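Uncharacterized protein (Vibrio parahaemolyticus, PDB 1ZBP) is of unknown function but belongs to the ImpE family, pairing a mostly helical N-terminal half with a beta-sheet-rich C-terminal half. Local coordinates at residues G95-L100 with E127-E132; G154-F159 with K241-G246. All blocks are in the same frame, centred on the assembly; numbering follows the deposited sequence.

Interaction 1 (G95-L100 with E127-E132); sequences GENEEL and EELRQE
With CG anti to the backbone N in both (chi1 -176° in Leu100, -165° in Asn97), Leu100 and Asn97 point to Leu129. Leu129 comes from the other segment with CG beside its own backbone N. One methyl does all the touching on that side: Leu129 CD1 lies 4.2 Å from Leu100 CD1 and also 4.2 Å from Asn97 ND2. The two leucines run past each other in opposite directions, while Asn97 meets Leu129 at about a right angle. The backbones stay apart, with Leu100 CA 8.3 Å from Leu129 CA.

Asn97 is the N-cap of helix 98-113. Its OD1 accepts from Leu100 N at 2.7 Å, with the donor above the carbonyl plane and not on a lone pair. This bond fixes the amide, so ND2 is the end turned to Leu129. Across the contact, Arg130 is the first residue to leave helix 116-129. Its NE makes a salt bridge with Glu127 OE2 at 2.9 Å, on the syn lone pair and nearly in the guanidinium plane. Arg130 NH2 also pairs with Asp144, which ties this helix end to strand 140-147.

The contact joins the start of one helix to the end of the next in an antiparallel helical hairpin. It is slight van der Waals packing: methyl on methyl, with an amide nitrogen beside the same methyl. The polar bonds lie within each segment, apart from the bridge from Arg130 to Asp144.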
loop_
_atom_site.group_PDB
_atom_site.type_symbol
_atom_site.label_atom_id
_atom_site.label_comp_id
_atom_site.label_asym_id
_atom_site.label_seq_id
_atom_site.Cartn_x
_atom_site.Cartn_y
_atom_site.Cartn_z
ATOM N N GLY A 95 13.366 -0.699 -13.757
ATOM C CA GLY A 95 14.003 -0.465 -15.036
ATOM C C GLY A 95 15.091 -1.462 -15.340
ATOM O O GLY A 95 14.995 -2.632 -14.969
ATOM N N GLU A 96 16.132 -0.997 -16.019
ATOM C CA GLU A 96 17.235 -1.863 -16.382
ATOM C C GLU A 96 18.233 -2.024 -15.236
ATOM O O GLU A 96 19.021 -2.976 -15.222
ATOM C CB GLU A 96 17.944 -1.324 -17.632
ATOM C CG GLU A 96 17.689 -2.154 -18.895
ATOM C CD GLU A 96 16.309 -1.926 -19.511
ATOM O OE1 GLU A 96 15.331 -1.724 -18.753
ATOM O OE2 GLU A 96 16.206 -1.963 -20.760
ATOM N N ASN A 97 18.193 -1.110 -14.271
ATOM C CA ASN A 97 19.118 -1.173 -13.144
ATOM C C ASN A 97 18.774 -2.337 -12.229
ATOM O O ASN A 97 18.353 -2.136 -11.092
ATOM C CB ASN A 97 19.080 0.125 -12.341
ATOM C CG ASN A 97 20.256 0.252 -11.390
ATOM O OD1 ASN A 97 20.651 -0.716 -10.736
ATOM N ND2 ASN A 97 20.819 1.450 -11.303
ATOM N N GLU A 98 18.963 -3.555 -12.731
ATOM C CA GLU A 98 18.675 -4.761 -11.962
ATOM C C GLU A 98 19.581 -4.849 -10.736
ATOM O O GLU A 98 19.479 -5.784 -9.943
ATOM C CB GLU A 98 18.854 -6.017 -12.834
ATOM C CG GLU A 98 20.273 -6.215 -13.356
ATOM C CD GLU A 98 20.497 -7.596 -13.963
ATOM O OE1 GLU A 98 20.405 -8.602 -13.215
ATOM O OE2 GLU A 98 20.774 -7.676 -15.185
ATOM N N GLU A 99 20.470 -3.872 -10.590
ATOM C CA GLU A 99 21.383 -3.838 -9.455
ATOM C C GLU A 99 20.648 -3.154 -8.303
ATOM O O GLU A 99 20.837 -3.484 -7.130
ATOM C CB GLU A 99 22.647 -3.053 -9.826
ATOM C CG GLU A 99 23.866 -3.321 -8.936
ATOM C CD GLU A 99 24.484 -4.698 -9.160
ATOM O OE1 GLU A 99 24.765 -5.043 -10.333
ATOM O OE2 GLU A 99 24.698 -5.429 -8.163
ATOM N N LEU A 100 19.795 -2.198 -8.655
ATOM C CA LEU A 100 19.009 -1.466 -7.670
ATOM C C LEU A 100 18.007 -2.411 -7.003
ATOM O O LEU A 100 17.723 -2.293 -5.811
ATOM C CB LEU A 100 18.274 -0.311 -8.355
ATOM C CG LEU A 100 17.459 0.642 -7.474
ATOM C CD1 LEU A 100 18.294 1.122 -6.291
ATOM C CD2 LEU A 100 17.003 1.816 -8.317
ATOM N N GLU A 127 18.861 6.381 -2.611
ATOM C CA GLU A 127 18.485 7.787 -2.755
ATOM C C GLU A 127 19.393 8.529 -3.728
ATOM O O GLU A 127 18.973 9.481 -4.384
ATOM C CB GLU A 127 18.543 8.497 -1.406
ATOM C CG GLU A 127 18.585 10.020 -1.525
ATOM C CD GLU A 127 17.357 10.598 -2.201
ATOM O OE1 GLU A 127 17.345 11.825 -2.453
ATOM O OE2 GLU A 127 16.398 9.834 -2.468
ATOM N N GLU A 128 20.647 8.100 -3.794
ATOM C CA GLU A 128 21.636 8.698 -4.684
ATOM C C GLU A 128 21.270 8.375 -6.133
ATOM O O GLU A 128 21.445 9.195 -7.031
ATOM C CB GLU A 128 23.023 8.132 -4.366
ATOM C CG GLU A 128 24.146 8.801 -5.128
ATOM C CD GLU A 128 24.294 10.258 -4.753
ATOM O OE1 GLU A 128 24.801 10.537 -3.640
ATOM O OE2 GLU A 128 23.887 11.121 -5.567
ATOM N N LEU A 129 20.758 7.167 -6.343
ATOM C CA LEU A 129 20.367 6.716 -7.668
ATOM C C LEU A 129 18.971 7.195 -8.064
ATOM O O LEU A 129 18.614 7.160 -9.246
ATOM C CB LEU A 129 20.425 5.187 -7.736
ATOM C CG LEU A 129 21.828 4.585 -7.688
ATOM C CD1 LEU A 129 21.750 3.070 -7.547
ATOM C CD2 LEU A 129 22.578 4.981 -8.952
ATOM N N ARG A 130 18.185 7.638 -7.082
ATOM C CA ARG A 130 16.823 8.110 -7.348
ATOM C C ARG A 130 16.819 9.241 -8.371
ATOM O O ARG A 130 17.444 10.282 -8.177
ATOM C CB ARG A 130 16.130 8.584 -6.050
ATOM C CG ARG A 130 14.647 8.961 -6.227
ATOM C CD ARG A 130 13.921 9.244 -4.898
ATOM N NE ARG A 130 14.304 10.518 -4.288
ATOM C CZ ARG A 130 13.978 11.710 -4.776
ATOM N NH1 ARG A 130 13.247 11.805 -5.882
ATOM N NH2 ARG A 130 14.403 12.809 -4.177
ATOM N N GLN A 131 16.130 9.019 -9.480
ATOM C CA GLN A 131 16.034 10.033 -10.508
ATOM C C GLN A 131 14.987 11.037 -10.045
ATOM O O GLN A 131 13.816 10.697 -9.910
ATOM C CB GLN A 131 15.597 9.408 -11.829
ATOM C CG GLN A 131 15.355 10.417 -12.940
ATOM C CD GLN A 131 14.788 9.776 -14.198
ATOM O OE1 GLN A 131 15.430 8.935 -14.832
ATOM N NE2 GLN A 131 13.577 10.174 -14.566
ATOM N N GLU A 132 15.414 12.263 -9.772
ATOM C CA GLU A 132 14.489 13.303 -9.348
ATOM C C GLU A 132 13.575 13.621 -10.534
ATOM O O GLU A 132 14.036 13.720 -11.669
ATOM C CB GLU A 132 15.271 14.544 -8.906
ATOM C CG GLU A 132 15.855 14.431 -7.506
ATOM C CD GLU A 132 16.862 15.517 -7.196
ATOM O OE1 GLU A 132 16.584 16.697 -7.521
ATOM O OE2 GLU A 132 17.928 15.187 -6.620
#

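Interaction 2 (G154-F159 with K241-G246); sequences GYIELF and KCWLVG
The indole of Trp243 is the flat group that meets Ile156, whose methyl CG2 approaches the benzo ring obliquely. Ile156 CG2 lies 3.4 Å from Trp243 CH2 and the same distance from CZ2 of that ring. Val145, Ile252 and Leu255 also pack against Trp243, and its NE1 makes a weak hydrogen bond to Asp147.

The second flat group is the carboxylate of Glu157. Lys241 NZ gives a 2.7 Å salt-bridge hydrogen bond to the anti lone pair of Glu157 OE2. The lysine reaches across as an extended chain, with chi2 to chi4 all near 180°. A water accepts from Lys241 NZ at 2.8 Å and from Glu157 N at 3.0 Å, linking the ammonium to the strand backbone. Glu157 OE1 is taken by Arg81 of helix 65-84 and by Tyr165.

The contact therefore joins strand 155-159 of the small sheet with strand 242-245 of the large one and the residue just before it. Side chains do this, with a water that also holds the backbone N of Glu157. The buried carboxylate is paired at OE2 with Lys241 and at OE1 with Arg81, which would probably favour the ionised form of Glu157.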
loop_
_atom_site.group_PDB
_atom_site.type_symbol
_atom_site.label_atom_id
_atom_site.label_comp_id
_atom_site.label_asym_id
_atom_site.label_seq_id
_atom_site.Cartn_x
_atom_site.Cartn_y
_atom_site.Cartn_z
ATOM N N GLY A 154 11.695 6.686 -3.587
ATOM C CA GLY A 154 11.108 7.210 -4.805
ATOM C C GLY A 154 10.215 6.186 -5.475
ATOM O O GLY A 154 10.104 6.170 -6.701
ATOM N N TYR A 155 9.581 5.324 -4.685
ATOM C CA TYR A 155 8.714 4.277 -5.237
ATOM C C TYR A 155 7.274 4.334 -4.735
ATOM O O TYR A 155 7.011 4.816 -3.641
ATOM C CB TYR A 155 9.256 2.887 -4.878
ATOM C CG TYR A 155 10.501 2.481 -5.617
ATOM C CD1 TYR A 155 10.429 1.653 -6.733
ATOM C CD2 TYR A 155 11.763 2.932 -5.208
ATOM C CE1 TYR A 155 11.569 1.283 -7.421
ATOM C CE2 TYR A 155 12.910 2.564 -5.897
ATOM C CZ TYR A 155 12.808 1.740 -7.003
ATOM O OH TYR A 155 13.946 1.389 -7.707
ATOM N N ILE A 156 6.340 3.865 -5.553
ATOM C CA ILE A 156 4.959 3.782 -5.119
ATOM C C ILE A 156 4.675 2.292 -5.173
ATOM O O ILE A 156 5.414 1.524 -5.822
ATOM C CB ILE A 156 3.948 4.515 -6.039
ATOM C CG1 ILE A 156 4.101 4.039 -7.483
ATOM C CG2 ILE A 156 4.088 6.017 -5.889
ATOM C CD1 ILE A 156 2.893 4.353 -8.337
ATOM N N GLU A 157 3.623 1.879 -4.479
ATOM C CA GLU A 157 3.253 0.469 -4.433
ATOM C C GLU A 157 1.920 0.238 -5.160
ATOM O O GLU A 157 1.026 1.089 -5.157
ATOM C CB GLU A 157 3.126 0.013 -2.981
ATOM C CG GLU A 157 4.353 0.304 -2.105
ATOM C CD GLU A 157 4.233 -0.305 -0.703
ATOM O OE1 GLU A 157 4.842 -1.356 -0.432
ATOM O OE2 GLU A 157 3.532 0.269 0.151
ATOM N N LEU A 158 1.789 -0.910 -5.801
ATOM C CA LEU A 158 0.563 -1.215 -6.514
ATOM C C LEU A 158 0.255 -2.671 -6.342
ATOM O O LEU A 158 1.155 -3.490 -6.261
ATOM C CB LEU A 158 0.708 -0.902 -8.011
ATOM C CG LEU A 158 0.863 0.564 -8.448
ATOM C CD1 LEU A 158 1.351 0.629 -9.892
ATOM C CD2 LEU A 158 -0.475 1.294 -8.297
ATOM N N PHE A 159 -1.030 -2.983 -6.259
ATOM C CA PHE A 159 -1.481 -4.361 -6.170
ATOM C C PHE A 159 -2.199 -4.549 -7.510
ATOM O O PHE A 159 -3.242 -3.957 -7.734
ATOM C CB PHE A 159 -2.462 -4.546 -5.007
ATOM C CG PHE A 159 -1.829 -4.429 -3.647
ATOM C CD1 PHE A 159 -0.451 -4.568 -3.482
ATOM C CD2 PHE A 159 -2.613 -4.238 -2.525
ATOM C CE1 PHE A 159 0.133 -4.519 -2.224
ATOM C CE2 PHE A 159 -2.037 -4.188 -1.257
ATOM C CZ PHE A 159 -0.654 -4.331 -1.105
ATOM N N LYS A 241 0.280 7.212 4.594
ATOM C CA LYS A 241 1.482 7.699 3.940
ATOM C C LYS A 241 1.468 9.225 3.838
ATOM O O LYS A 241 0.404 9.844 3.739
ATOM C CB LYS A 241 1.624 7.055 2.551
ATOM C CG LYS A 241 1.771 5.521 2.587
ATOM C CD LYS A 241 2.052 4.910 1.209
ATOM C CE LYS A 241 2.193 3.379 1.290
ATOM N NZ LYS A 241 2.517 2.760 -0.042
ATOM N N CYS A 242 2.654 9.825 3.861
ATOM C CA CYS A 242 2.807 11.283 3.792
ATOM C C CYS A 242 3.963 11.372 2.788
ATOM O O CYS A 242 4.934 10.653 2.926
ATOM C CB CYS A 242 3.195 11.845 5.197
ATOM S SG CYS A 242 2.561 13.546 5.741
ATOM N N TRP A 243 3.834 12.220 1.769
ATOM C CA TRP A 243 4.849 12.387 0.730
ATOM C C TRP A 243 5.471 13.773 0.781
ATOM O O TRP A 243 4.837 14.747 1.184
ATOM C CB TRP A 243 4.240 12.195 -0.682
ATOM C CG TRP A 243 3.985 10.766 -1.105
ATOM C CD1 TRP A 243 4.121 9.651 -0.338
ATOM C CD2 TRP A 243 3.531 10.313 -2.396
ATOM N NE1 TRP A 243 3.785 8.530 -1.062
ATOM C CE2 TRP A 243 3.420 8.908 -2.329
ATOM C CE3 TRP A 243 3.207 10.960 -3.604
ATOM C CZ2 TRP A 243 3.002 8.133 -3.410
ATOM C CZ3 TRP A 243 2.787 10.185 -4.689
ATOM C CH2 TRP A 243 2.690 8.785 -4.580
ATOM N N LEU A 244 6.721 13.848 0.355
ATOM C CA LEU A 244 7.434 15.109 0.300
ATOM C C LEU A 244 7.254 15.619 -1.132
ATOM O O LEU A 244 7.800 15.039 -2.065
ATOM C CB LEU A 244 8.914 14.869 0.590
ATOM C CG LEU A 244 9.812 16.101 0.697
ATOM C CD1 LEU A 244 9.338 16.994 1.858
ATOM C CD2 LEU A 244 11.253 15.649 0.924
ATOM N N VAL A 245 6.472 16.680 -1.313
ATOM C CA VAL A 245 6.254 17.241 -2.648
ATOM C C VAL A 245 6.871 18.622 -2.659
ATOM O O VAL A 245 6.347 19.557 -2.047
ATOM C CB VAL A 245 4.747 17.375 -3.009
ATOM C CG1 VAL A 245 4.147 16.023 -3.303
ATOM C CG2 VAL A 245 3.997 18.022 -1.871
ATOM N N GLY A 246 7.992 18.756 -3.353
ATOM C CA GLY A 246 8.649 20.041 -3.376
ATOM C C GLY A 246 9.306 20.306 -2.035
ATOM O O GLY A 246 10.311 19.684 -1.713
HETATM O O HOH W 1 2.790 4.000 -2.586
#

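How the interactions relate
Interaction 2 is buried near the middle of the chain, while interaction 1 is only partly buried and lies farther out. Interaction 1 holds two consecutive helices at their ends. Interaction 2 holds strands that do not pair with each other, from the small and the large sheet, and are distant in sequence. The chemistry follows the place: a thin methyl contact with local capping outside, and a salt bridge with a water beside methyl-on-indole packing inside. The two sites meet although their centres are about 16 Å apart. Arg130 CD packs 3.5 Å from Gly154 CA, and Leu100 packs against Tyr155. The helical hairpin thus abuts the start of strand 155-159, the strand that also faces 241-246.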